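Local structure of ethylbenzene dehydrogenase alpha-subunit (Aromatoleum aromaticum, 2IVF) at residues A228-H236 and F805-L816; G309-L319 and I428-A436. The protein is the molybdenum-bearing alpha-subunit of a heterotrimeric enzyme of the molybdopterin oxidoreductase family, holding two pterin guanine dinucleotide ligands and an iron-sulfur cluster. All blocks are in the same frame, centred on the assembly; numbering follows the deposited sequence.

Overall arrangement
Both contacts lie on the same side of the chain's centre, contact 1 about 18 Å and contact 2 about 30 Å from it, with their own centres 23 Å apart and their nearest atoms about 8 Å apart. Along the chain contact 2 is nested inside contact 1: 228-236 comes first, then 309-319 and 428-436, and 805-816 last. They do not touch, but helix 454-467 packs against both, through Thr231, Phe814 and Leu816 in contact 1 and through Ser311 and Met314 in contact 2. Contact 1 thus brings a late loop back onto an early helix end, whereas contact 2 pairs two helices of the molybdopterin oxidoreductase region.

Contact 1: A228-H236 and F805-L816; sequences AFHTFGKMH and FPTHTRRAQFYL
Thr231 holds OG1 beside its backbone N, opposite the carbonyl carbon (chi1 -59°), which leaves CG2 on the branch trans to N and lays this methyl over one face of the Phe814 ring, 4.1 Å from CG2 to the ring centroid, a CH-pi contact 27° off the normal. In Phe232, CG opposite the carbonyl carbon swings the ring off the helix end to lie alongside that of Phe805, both side chains pointing the same way. The motif is a helix C-terminus, that of helix 226-232, received by an irregular loop between helices 796-800 and 819-824; Gly233 leaves the helix with positive phi.

The two phenyl planes are 29° apart but slid past each other, so overlap is slight and the contact rests on Phe232 CD1 and Phe805 CE2 at 3.6 Å. Ala812 CB lies over one face of the Phe805 ring, toward its rim, and also touches Phe232 CD1 and CE1. Pro806, centre of an inverse gamma turn, sets its CD 3.2 Å from Phe232 O. The Lys234 chain passes the CG-CD edge of Pro806 at about a right angle, CD 4.1 Å from Pro806 CD; beyond, NZ forms a salt bridge with Glu527 and a hydrogen bond to Ala781 O.

One direct hydrogen bond joins the backbones: Gln813 N donates to Thr231 O at 2.7 Å, tilted out of the carbonyl plane. The same oxygen also takes a CA-H contact from Ala812. Behind this junction, Thr809 N and OG1 both donate to Gln813 OE1 from one face of the amide, while NE2 binds Tyr815 O, so the amide's rotation is fixed at both ends. A water donates to Thr231 OG1, which also bonds Gly227 O, and to Gln813 O. On the far flank, Leu816 CD2 lies 3.7 Å from His230 O.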
loop_
_atom_site.group_PDB
_atom_site.type_symbol
_atom_site.label_atom_id
_atom_site.label_comp_id
_atom_site.label_asym_id
_atom_site.label_seq_id
_atom_site.Cartn_x
_atom_site.Cartn_y
_atom_site.Cartn_z
ATOM N N ALA A 228 -0.714 -22.489 15.386
ATOM C CA ALA A 228 -0.400 -23.532 14.433
ATOM C C ALA A 228 0.788 -24.325 14.975
ATOM O O ALA A 228 0.795 -25.561 14.990
ATOM C CB ALA A 228 -0.055 -22.895 13.058
ATOM N N PHE A 229 1.804 -23.595 15.440
ATOM C CA PHE A 229 3.041 -24.230 15.928
ATOM C C PHE A 229 2.668 -25.205 17.012
ATOM O O PHE A 229 3.175 -26.296 17.084
ATOM C CB PHE A 229 3.969 -23.139 16.488
ATOM C CG PHE A 229 5.420 -23.525 16.571
ATOM C CD1 PHE A 229 6.091 -24.035 15.475
ATOM C CD2 PHE A 229 6.130 -23.288 17.720
ATOM C CE1 PHE A 229 7.428 -24.363 15.567
ATOM C CE2 PHE A 229 7.496 -23.623 17.832
ATOM C CZ PHE A 229 8.138 -24.129 16.742
ATOM N N HIS A 230 1.757 -24.804 17.885
ATOM C CA HIS A 230 1.429 -25.623 19.024
ATOM C C HIS A 230 0.435 -26.752 18.737
ATOM O O HIS A 230 0.466 -27.758 19.409
ATOM C CB HIS A 230 1.013 -24.750 20.188
ATOM C CG HIS A 230 2.172 -23.971 20.738
ATOM N ND1 HIS A 230 2.015 -22.888 21.562
ATOM C CD2 HIS A 230 3.516 -24.090 20.519
ATOM C CE1 HIS A 230 3.206 -22.384 21.857
ATOM N NE2 HIS A 230 4.135 -23.098 21.239
ATOM N N THR A 231 -0.359 -26.585 17.701
ATOM C CA THR A 231 -1.370 -27.578 17.285
ATOM C C THR A 231 -0.749 -28.631 16.375
ATOM O O THR A 231 -0.889 -29.846 16.612
ATOM C CB THR A 231 -2.518 -26.884 16.558
ATOM O OG1 THR A 231 -3.109 -25.900 17.432
ATOM C CG2 THR A 231 -3.583 -27.881 16.102
ATOM N N PHE A 232 -0.015 -28.164 15.369
ATOM C CA PHE A 232 0.550 -29.027 14.350
ATOM C C PHE A 232 2.055 -29.308 14.524
ATOM O O PHE A 232 2.619 -30.185 13.837
ATOM C CB PHE A 232 0.328 -28.398 12.994
ATOM C CG PHE A 232 -1.108 -28.017 12.716
ATOM C CD1 PHE A 232 -2.088 -28.991 12.590
ATOM C CD2 PHE A 232 -1.466 -26.681 12.541
ATOM C CE1 PHE A 232 -3.389 -28.643 12.290
ATOM C CE2 PHE A 232 -2.781 -26.329 12.234
ATOM C CZ PHE A 232 -3.728 -27.323 12.121
ATOM N N GLY A 233 2.708 -28.553 15.396
ATOM C CA GLY A 233 4.153 -28.717 15.608
ATOM C C GLY A 233 4.910 -27.982 14.522
ATOM O O GLY A 233 6.106 -28.085 14.464
ATOM N N LYS A 234 4.222 -27.216 13.658
ATOM C CA LYS A 234 4.926 -26.416 12.653
ATOM C C LYS A 234 4.046 -25.329 12.106
ATOM O O LYS A 234 2.831 -25.371 12.259
ATOM C CB LYS A 234 5.460 -27.288 11.498
ATOM C CG LYS A 234 4.385 -27.801 10.524
ATOM C CD LYS A 234 3.626 -28.961 11.080
ATOM C CE LYS A 234 2.753 -29.646 10.011
ATOM N NZ LYS A 234 3.550 -30.294 8.902
ATOM N N MET A 235 4.661 -24.345 11.462
ATOM C CA MET A 235 3.911 -23.223 10.953
ATOM C C MET A 235 4.248 -22.877 9.529
ATOM O O MET A 235 3.581 -22.063 8.951
ATOM C CB MET A 235 4.052 -21.984 11.849
ATOM C CG MET A 235 5.388 -21.339 11.864
ATOM S SD MET A 235 5.459 -19.892 12.996
ATOM C CE MET A 235 5.867 -20.722 14.520
ATOM N N HIS A 236 5.281 -23.491 8.977
ATOM C CA HIS A 236 5.743 -23.122 7.669
ATOM C C HIS A 236 4.945 -23.856 6.601
ATOM O O HIS A 236 5.474 -24.688 5.875
ATOM C CB HIS A 236 7.226 -23.350 7.556
ATOM C CG HIS A 236 8.013 -22.233 8.134
ATOM N ND1 HIS A 236 7.805 -20.924 7.760
ATOM C CD2 HIS A 236 8.972 -22.212 9.087
ATOM C CE1 HIS A 236 8.612 -20.141 8.457
ATOM N NE2 HIS A 236 9.334 -20.897 9.266
ATOM N N PHE A 805 2.215 -35.916 12.816
ATOM C CA PHE A 805 2.581 -34.542 13.037
ATOM C C PHE A 805 3.708 -34.502 14.034
ATOM O O PHE A 805 3.783 -35.367 14.916
ATOM C CB PHE A 805 1.410 -33.771 13.635
ATOM C CG PHE A 805 0.315 -33.518 12.689
ATOM C CD1 PHE A 805 -0.648 -34.486 12.441
ATOM C CD2 PHE A 805 0.242 -32.311 12.044
ATOM C CE1 PHE A 805 -1.703 -34.218 11.566
ATOM C CE2 PHE A 805 -0.774 -32.040 11.162
ATOM C CZ PHE A 805 -1.752 -32.992 10.931
ATOM N N PRO A 806 4.607 -33.502 13.900
ATOM C CA PRO A 806 5.699 -33.430 14.863
ATOM C C PRO A 806 5.281 -32.799 16.209
ATOM O O PRO A 806 5.759 -31.710 16.589
ATOM C CB PRO A 806 6.736 -32.613 14.112
ATOM C CG PRO A 806 5.892 -31.621 13.336
ATOM C CD PRO A 806 4.719 -32.445 12.861
ATOM N N THR A 807 4.401 -33.499 16.920
ATOM C CA THR A 807 3.836 -33.021 18.174
ATOM C C THR A 807 3.987 -34.126 19.245
ATOM O O THR A 807 4.230 -35.277 18.921
ATOM C CB THR A 807 2.322 -32.698 18.063
ATOM O OG1 THR A 807 1.588 -33.859 17.663
ATOM C CG2 THR A 807 2.020 -31.563 17.140
ATOM N N HIS A 808 3.857 -33.734 20.512
ATOM C CA HIS A 808 3.747 -34.643 21.652
ATOM C C HIS A 808 2.908 -35.909 21.364
ATOM O O HIS A 808 3.371 -37.046 21.602
ATOM C CB HIS A 808 3.129 -33.874 22.809
ATOM C CG HIS A 808 3.228 -34.564 24.131
ATOM N ND1 HIS A 808 4.435 -34.818 24.753
ATOM C CD2 HIS A 808 2.266 -35.031 24.971
ATOM C CE1 HIS A 808 4.214 -35.421 25.910
ATOM N NE2 HIS A 808 2.905 -35.552 26.072
ATOM N N THR A 809 1.688 -35.687 20.897
ATOM C CA THR A 809 0.698 -36.741 20.595
ATOM C C THR A 809 0.827 -37.375 19.217
ATOM O O THR A 809 0.088 -38.335 18.894
ATOM C CB THR A 809 -0.731 -36.195 20.664
ATOM O OG1 THR A 809 -0.904 -35.143 19.699
ATOM C CG2 THR A 809 -1.070 -35.706 22.082
ATOM N N ARG A 810 1.736 -36.829 18.407
ATOM C CA ARG A 810 1.910 -37.183 16.986
ATOM C C ARG A 810 0.722 -36.804 16.105
ATOM O O ARG A 810 0.639 -37.187 14.935
ATOM C CB ARG A 810 2.242 -38.648 16.801
ATOM C CG ARG A 810 3.662 -38.999 17.222
ATOM C CD ARG A 810 4.704 -38.508 16.181
ATOM N NE ARG A 810 6.059 -38.524 16.752
ATOM C CZ ARG A 810 6.881 -39.560 16.700
ATOM N NH1 ARG A 810 6.513 -40.671 16.100
ATOM N NH2 ARG A 810 8.083 -39.496 17.267
ATOM N N ARG A 811 -0.194 -36.048 16.687
ATOM C CA ARG A 811 -1.395 -35.615 16.006
ATOM C C ARG A 811 -1.579 -34.118 16.084
ATOM O O ARG A 811 -0.805 -33.403 16.724
ATOM C CB ARG A 811 -2.598 -36.333 16.593
ATOM C CG ARG A 811 -2.561 -37.819 16.306
ATOM C CD ARG A 811 -3.058 -38.695 17.456
ATOM N NE ARG A 811 -3.182 -40.030 16.896
ATOM C CZ ARG A 811 -2.170 -40.874 16.707
ATOM N NH1 ARG A 811 -0.951 -40.585 17.144
ATOM N NH2 ARG A 811 -2.398 -42.042 16.130
ATOM N N ALA A 812 -2.564 -33.619 15.331
ATOM C CA ALA A 812 -2.910 -32.208 15.399
ATOM C C ALA A 812 -3.555 -32.099 16.776
ATOM O O ALA A 812 -4.563 -32.736 17.023
ATOM C CB ALA A 812 -3.849 -31.828 14.320
ATOM N N GLN A 813 -2.951 -31.307 17.644
ATOM C CA GLN A 813 -3.119 -31.478 19.068
ATOM C C GLN A 813 -3.768 -30.267 19.691
ATOM O O GLN A 813 -3.166 -29.222 19.764
ATOM C CB GLN A 813 -1.778 -31.721 19.705
ATOM C CG GLN A 813 -1.901 -32.042 21.152
ATOM C CD GLN A 813 -0.605 -32.414 21.790
ATOM O OE1 GLN A 813 0.303 -32.901 21.115
ATOM N NE2 GLN A 813 -0.511 -32.216 23.105
ATOM N N PHE A 814 -5.027 -30.424 20.084
ATOM C CA PHE A 814 -5.777 -29.372 20.749
ATOM C C PHE A 814 -5.693 -29.344 22.247
ATOM O O PHE A 814 -6.009 -28.309 22.823
ATOM C CB PHE A 814 -7.200 -29.428 20.280
ATOM C CG PHE A 814 -7.287 -29.223 18.820
ATOM C CD1 PHE A 814 -7.215 -27.951 18.303
ATOM C CD2 PHE A 814 -7.289 -30.290 17.964
ATOM C CE1 PHE A 814 -7.196 -27.735 16.963
ATOM C CE2 PHE A 814 -7.273 -30.073 16.611
ATOM C CZ PHE A 814 -7.241 -28.785 16.113
ATOM N N TYR A 815 -5.265 -30.450 22.853
ATOM C CA TYR A 815 -5.057 -30.509 24.300
ATOM C C TYR A 815 -3.569 -30.427 24.651
ATOM O O TYR A 815 -2.805 -31.348 24.341
ATOM C CB TYR A 815 -5.732 -31.755 24.845
ATOM C CG TYR A 815 -5.811 -31.826 26.346
ATOM C CD1 TYR A 815 -6.520 -30.882 27.073
ATOM C CD2 TYR A 815 -5.201 -32.840 27.036
ATOM C CE1 TYR A 815 -6.582 -30.949 28.481
ATOM C CE2 TYR A 815 -5.260 -32.905 28.414
ATOM C CZ TYR A 815 -5.958 -31.974 29.131
ATOM O OH TYR A 815 -6.032 -32.065 30.519
ATOM N N LEU A 816 -3.145 -29.325 25.276
ATOM C CA LEU A 816 -1.731 -29.166 25.694
ATOM C C LEU A 816 -1.672 -29.405 27.183
ATOM O O LEU A 816 -2.079 -28.561 27.974
ATOM C CB LEU A 816 -1.175 -27.800 25.326
ATOM C CG LEU A 816 -1.359 -27.466 23.836
ATOM C CD1 LEU A 816 -1.002 -25.998 23.533
ATOM C CD2 LEU A 816 -0.525 -28.382 22.942
HETATM O O HOH W 1 -3.794 -26.629 20.072
#

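Contact 2: G309-L319 and I428-A436; sequences GLSQVMIDEKL and IRELGRKVA
Leu310 presses into the tightest part of this contact, its CD1 3.3 Å from Ile428 O and its CD2 3.8 Å from Val435 CG2. It sits as a knob in the hole formed by Ile428, Leu431, Gly432 and Val435, and Val313 fills the next hole, bounded by Ile428, Arg429, Gly432 and Arg433. Gly432 belongs to both holes: its CA lies 4.2 Å from that of Leu310, and the missing side chain leaves room for Val313 CG1, 4.0 Å from Gly432 CA. Such knobs-into-holes packing joins helices 303-316 and 425-437, whose local axes pass 8.1 Å apart, crossing at -64°.

Toward solvent the contact becomes polar. Glu317 runs extended beyond CG (chi2 -167°), which carries its carboxylate across to Arg433. The arginine grips it side-on: NE donates to OE1 on its syn lone pair, and NH2 to OE2, each at 2.7 Å. The carboxylate and guanidinium planes are 41° apart, while Arg429 CG lies over one face of the Arg433 guanidinium, toward its rim; Arg429 NH2 forms a salt bridge with Glu415. A Schellman motif at Lys318 turns the chain, bringing Leu319 CB to 3.6 Å from Ala436 CB, and a water donates to Leu319 O and Ala436 O.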
loop_
_atom_site.group_PDB
_atom_site.type_symbol
_atom_site.label_atom_id
_atom_site.label_comp_id
_atom_site.label_asym_id
_atom_site.label_seq_id
_atom_site.Cartn_x
_atom_site.Cartn_y
_atom_site.Cartn_z
ATOM N N GLY A 309 -17.495 -21.071 19.394
ATOM C CA GLY A 309 -18.941 -21.087 19.126
ATOM C C GLY A 309 -19.254 -21.919 17.895
ATOM O O GLY A 309 -20.184 -22.758 17.907
ATOM N N LEU A 310 -18.454 -21.743 16.848
ATOM C CA LEU A 310 -18.597 -22.529 15.627
ATOM C C LEU A 310 -18.374 -24.016 15.917
ATOM O O LEU A 310 -19.071 -24.870 15.390
ATOM C CB LEU A 310 -17.630 -22.067 14.539
ATOM C CG LEU A 310 -18.183 -21.073 13.494
ATOM C CD1 LEU A 310 -18.901 -19.859 14.098
ATOM C CD2 LEU A 310 -17.105 -20.682 12.482
ATOM N N SER A 311 -17.363 -24.325 16.723
ATOM C CA SER A 311 -17.077 -25.704 17.049
ATOM C C SER A 311 -18.196 -26.300 17.859
ATOM O O SER A 311 -18.549 -27.462 17.666
ATOM C CB SER A 311 -15.788 -25.800 17.833
ATOM O OG SER A 311 -14.719 -25.254 17.084
ATOM N N GLN A 312 -18.750 -25.517 18.796
ATOM C CA GLN A 312 -19.848 -25.974 19.605
ATOM C C GLN A 312 -21.046 -26.297 18.734
ATOM O O GLN A 312 -21.723 -27.295 18.951
ATOM C CB GLN A 312 -20.223 -24.943 20.664
ATOM C CG GLN A 312 -21.129 -25.480 21.762
ATOM C CD GLN A 312 -22.621 -25.536 21.429
ATOM O OE1 GLN A 312 -23.372 -26.239 22.116
ATOM N NE2 GLN A 312 -23.049 -24.828 20.383
ATOM N N VAL A 313 -21.275 -25.479 17.726
ATOM C CA VAL A 313 -22.365 -25.720 16.780
ATOM C C VAL A 313 -22.210 -27.060 16.066
ATOM O O VAL A 313 -23.141 -27.874 16.048
ATOM C CB VAL A 313 -22.508 -24.571 15.802
ATOM C CG1 VAL A 313 -23.451 -24.947 14.611
ATOM C CG2 VAL A 313 -23.006 -23.350 16.516
ATOM N N MET A 314 -21.027 -27.295 15.494
ATOM C CA MET A 314 -20.765 -28.499 14.761
ATOM C C MET A 314 -20.823 -29.714 15.643
ATOM O O MET A 314 -21.247 -30.768 15.195
ATOM C CB MET A 314 -19.387 -28.442 14.095
ATOM C CG MET A 314 -19.237 -27.364 13.066
ATOM S SD MET A 314 -17.696 -27.535 12.130
ATOM C CE MET A 314 -16.602 -26.536 13.105
ATOM N N ILE A 315 -20.385 -29.592 16.888
ATOM C CA ILE A 315 -20.461 -30.746 17.789
ATOM C C ILE A 315 -21.915 -30.972 18.203
ATOM O O ILE A 315 -22.443 -32.072 18.038
ATOM C CB ILE A 315 -19.474 -30.598 18.972
ATOM C CG1 ILE A 315 -18.035 -30.731 18.426
ATOM C CG2 ILE A 315 -19.768 -31.622 20.108
ATOM C CD1 ILE A 315 -16.960 -30.427 19.427
ATOM N N ASP A 316 -22.575 -29.935 18.694
ATOM C CA ASP A 316 -23.927 -30.075 19.207
ATOM C C ASP A 316 -24.928 -30.561 18.137
ATOM O O ASP A 316 -25.836 -31.345 18.426
ATOM C CB ASP A 316 -24.361 -28.724 19.755
ATOM C CG ASP A 316 -25.607 -28.799 20.593
ATOM O OD1 ASP A 316 -25.739 -29.742 21.396
ATOM O OD2 ASP A 316 -26.445 -27.886 20.468
ATOM N N GLU A 317 -24.762 -30.092 16.917
ATOM C CA GLU A 317 -25.607 -30.472 15.808
ATOM C C GLU A 317 -25.062 -31.711 15.071
ATOM O O GLU A 317 -25.647 -32.140 14.119
ATOM C CB GLU A 317 -25.793 -29.277 14.853
ATOM C CG GLU A 317 -26.461 -28.094 15.526
ATOM C CD GLU A 317 -26.937 -27.017 14.577
ATOM O OE1 GLU A 317 -26.667 -27.099 13.375
ATOM O OE2 GLU A 317 -27.624 -26.074 15.040
ATOM N N LYS A 318 -23.977 -32.306 15.551
ATOM C CA LYS A 318 -23.420 -33.540 14.972
ATOM C C LYS A 318 -23.087 -33.381 13.479
ATOM O O LYS A 318 -23.398 -34.250 12.648
ATOM C CB LYS A 318 -24.369 -34.737 15.214
ATOM C CG LYS A 318 -24.753 -34.915 16.695
ATOM C CD LYS A 318 -25.476 -36.226 16.977
ATOM C CE LYS A 318 -25.551 -36.526 18.498
ATOM N NZ LYS A 318 -26.021 -37.955 18.842
ATOM N N LEU A 319 -22.448 -32.269 13.164
ATOM C CA LEU A 319 -22.064 -31.936 11.795
ATOM C C LEU A 319 -20.592 -32.215 11.544
ATOM O O LEU A 319 -20.103 -32.015 10.448
ATOM C CB LEU A 319 -22.305 -30.454 11.536
ATOM C CG LEU A 319 -23.722 -29.958 11.829
ATOM C CD1 LEU A 319 -23.742 -28.472 11.583
ATOM C CD2 LEU A 319 -24.743 -30.696 10.961
ATOM N N ILE A 428 -23.007 -16.804 14.110
ATOM C CA ILE A 428 -22.277 -17.922 14.696
ATOM C C ILE A 428 -22.891 -19.260 14.220
ATOM O O ILE A 428 -22.179 -20.159 13.721
ATOM C CB ILE A 428 -22.297 -17.842 16.214
ATOM C CG1 ILE A 428 -21.505 -16.597 16.680
ATOM C CG2 ILE A 428 -21.765 -19.188 16.812
ATOM C CD1 ILE A 428 -21.408 -16.392 18.272
ATOM N N ARG A 429 -24.212 -19.371 14.320
ATOM C CA ARG A 429 -24.880 -20.616 13.934
ATOM C C ARG A 429 -24.790 -20.843 12.429
ATOM O O ARG A 429 -24.479 -21.958 11.992
ATOM C CB ARG A 429 -26.324 -20.646 14.417
ATOM C CG ARG A 429 -26.859 -22.070 14.595
ATOM C CD ARG A 429 -28.062 -22.145 15.477
ATOM N NE ARG A 429 -27.786 -22.243 16.904
ATOM C CZ ARG A 429 -28.377 -21.494 17.840
ATOM N NH1 ARG A 429 -29.256 -20.529 17.532
ATOM N NH2 ARG A 429 -28.068 -21.700 19.112
ATOM N N GLU A 430 -25.028 -19.795 11.630
ATOM C CA GLU A 430 -24.895 -19.918 10.178
ATOM C C GLU A 430 -23.509 -20.371 9.722
ATOM O O GLU A 430 -23.383 -21.267 8.890
ATOM C CB GLU A 430 -25.195 -18.601 9.480
ATOM C CG GLU A 430 -25.144 -18.700 7.956
ATOM C CD GLU A 430 -25.490 -17.363 7.295
ATOM O OE1 GLU A 430 -26.364 -16.662 7.850
ATOM O OE2 GLU A 430 -24.866 -17.059 6.270
ATOM N N LEU A 431 -22.477 -19.724 10.247
ATOM C CA LEU A 431 -21.129 -20.065 9.891
ATOM C C LEU A 431 -20.654 -21.402 10.468
ATOM O O LEU A 431 -19.836 -22.088 9.830
ATOM C CB LEU A 431 -20.166 -18.925 10.220
ATOM C CG LEU A 431 -20.357 -17.688 9.321
ATOM C CD1 LEU A 431 -19.554 -16.421 9.802
ATOM C CD2 LEU A 431 -20.040 -18.004 7.818
ATOM N N GLY A 432 -21.144 -21.772 11.650
ATOM C CA GLY A 432 -20.914 -23.121 12.190
ATOM C C GLY A 432 -21.333 -24.180 11.203
ATOM O O GLY A 432 -20.588 -25.128 10.902
ATOM N N ARG A 433 -22.542 -24.008 10.677
ATOM C CA ARG A 433 -23.125 -24.971 9.788
ATOM C C ARG A 433 -22.410 -24.970 8.447
ATOM O O ARG A 433 -22.212 -26.038 7.844
ATOM C CB ARG A 433 -24.636 -24.711 9.628
ATOM C CG ARG A 433 -25.377 -24.920 10.936
ATOM C CD ARG A 433 -26.788 -24.430 10.874
ATOM N NE ARG A 433 -27.554 -24.874 12.035
ATOM C CZ ARG A 433 -28.826 -24.558 12.244
ATOM N NH1 ARG A 433 -29.471 -23.742 11.401
ATOM N NH2 ARG A 433 -29.435 -25.017 13.332
ATOM N N LYS A 434 -21.997 -23.794 7.982
ATOM C CA LYS A 434 -21.354 -23.692 6.699
ATOM C C LYS A 434 -19.965 -24.260 6.698
ATOM O O LYS A 434 -19.580 -24.908 5.747
ATOM C CB LYS A 434 -21.314 -22.254 6.209
ATOM C CG LYS A 434 -22.678 -21.793 5.774
ATOM C CD LYS A 434 -22.735 -20.384 5.282
ATOM C CE LYS A 434 -24.083 -20.092 4.590
ATOM N NZ LYS A 434 -24.176 -18.668 4.219
ATOM N N VAL A 435 -19.201 -23.972 7.745
ATOM C CA VAL A 435 -17.846 -24.509 7.849
ATOM C C VAL A 435 -17.871 -26.050 7.790
ATOM O O VAL A 435 -17.000 -26.677 7.183
ATOM C CB VAL A 435 -17.177 -24.038 9.164
ATOM C CG1 VAL A 435 -15.862 -24.737 9.376
ATOM C CG2 VAL A 435 -16.922 -22.512 9.104
ATOM N N ALA A 436 -18.841 -26.657 8.450
ATOM C CA ALA A 436 -18.959 -28.132 8.471
ATOM C C ALA A 436 -19.246 -28.728 7.122
ATOM O O ALA A 436 -18.962 -29.896 6.906
ATOM C CB ALA A 436 -20.020 -28.582 9.456
HETATM O O HOH W 2 -17.855 -31.675 8.836
#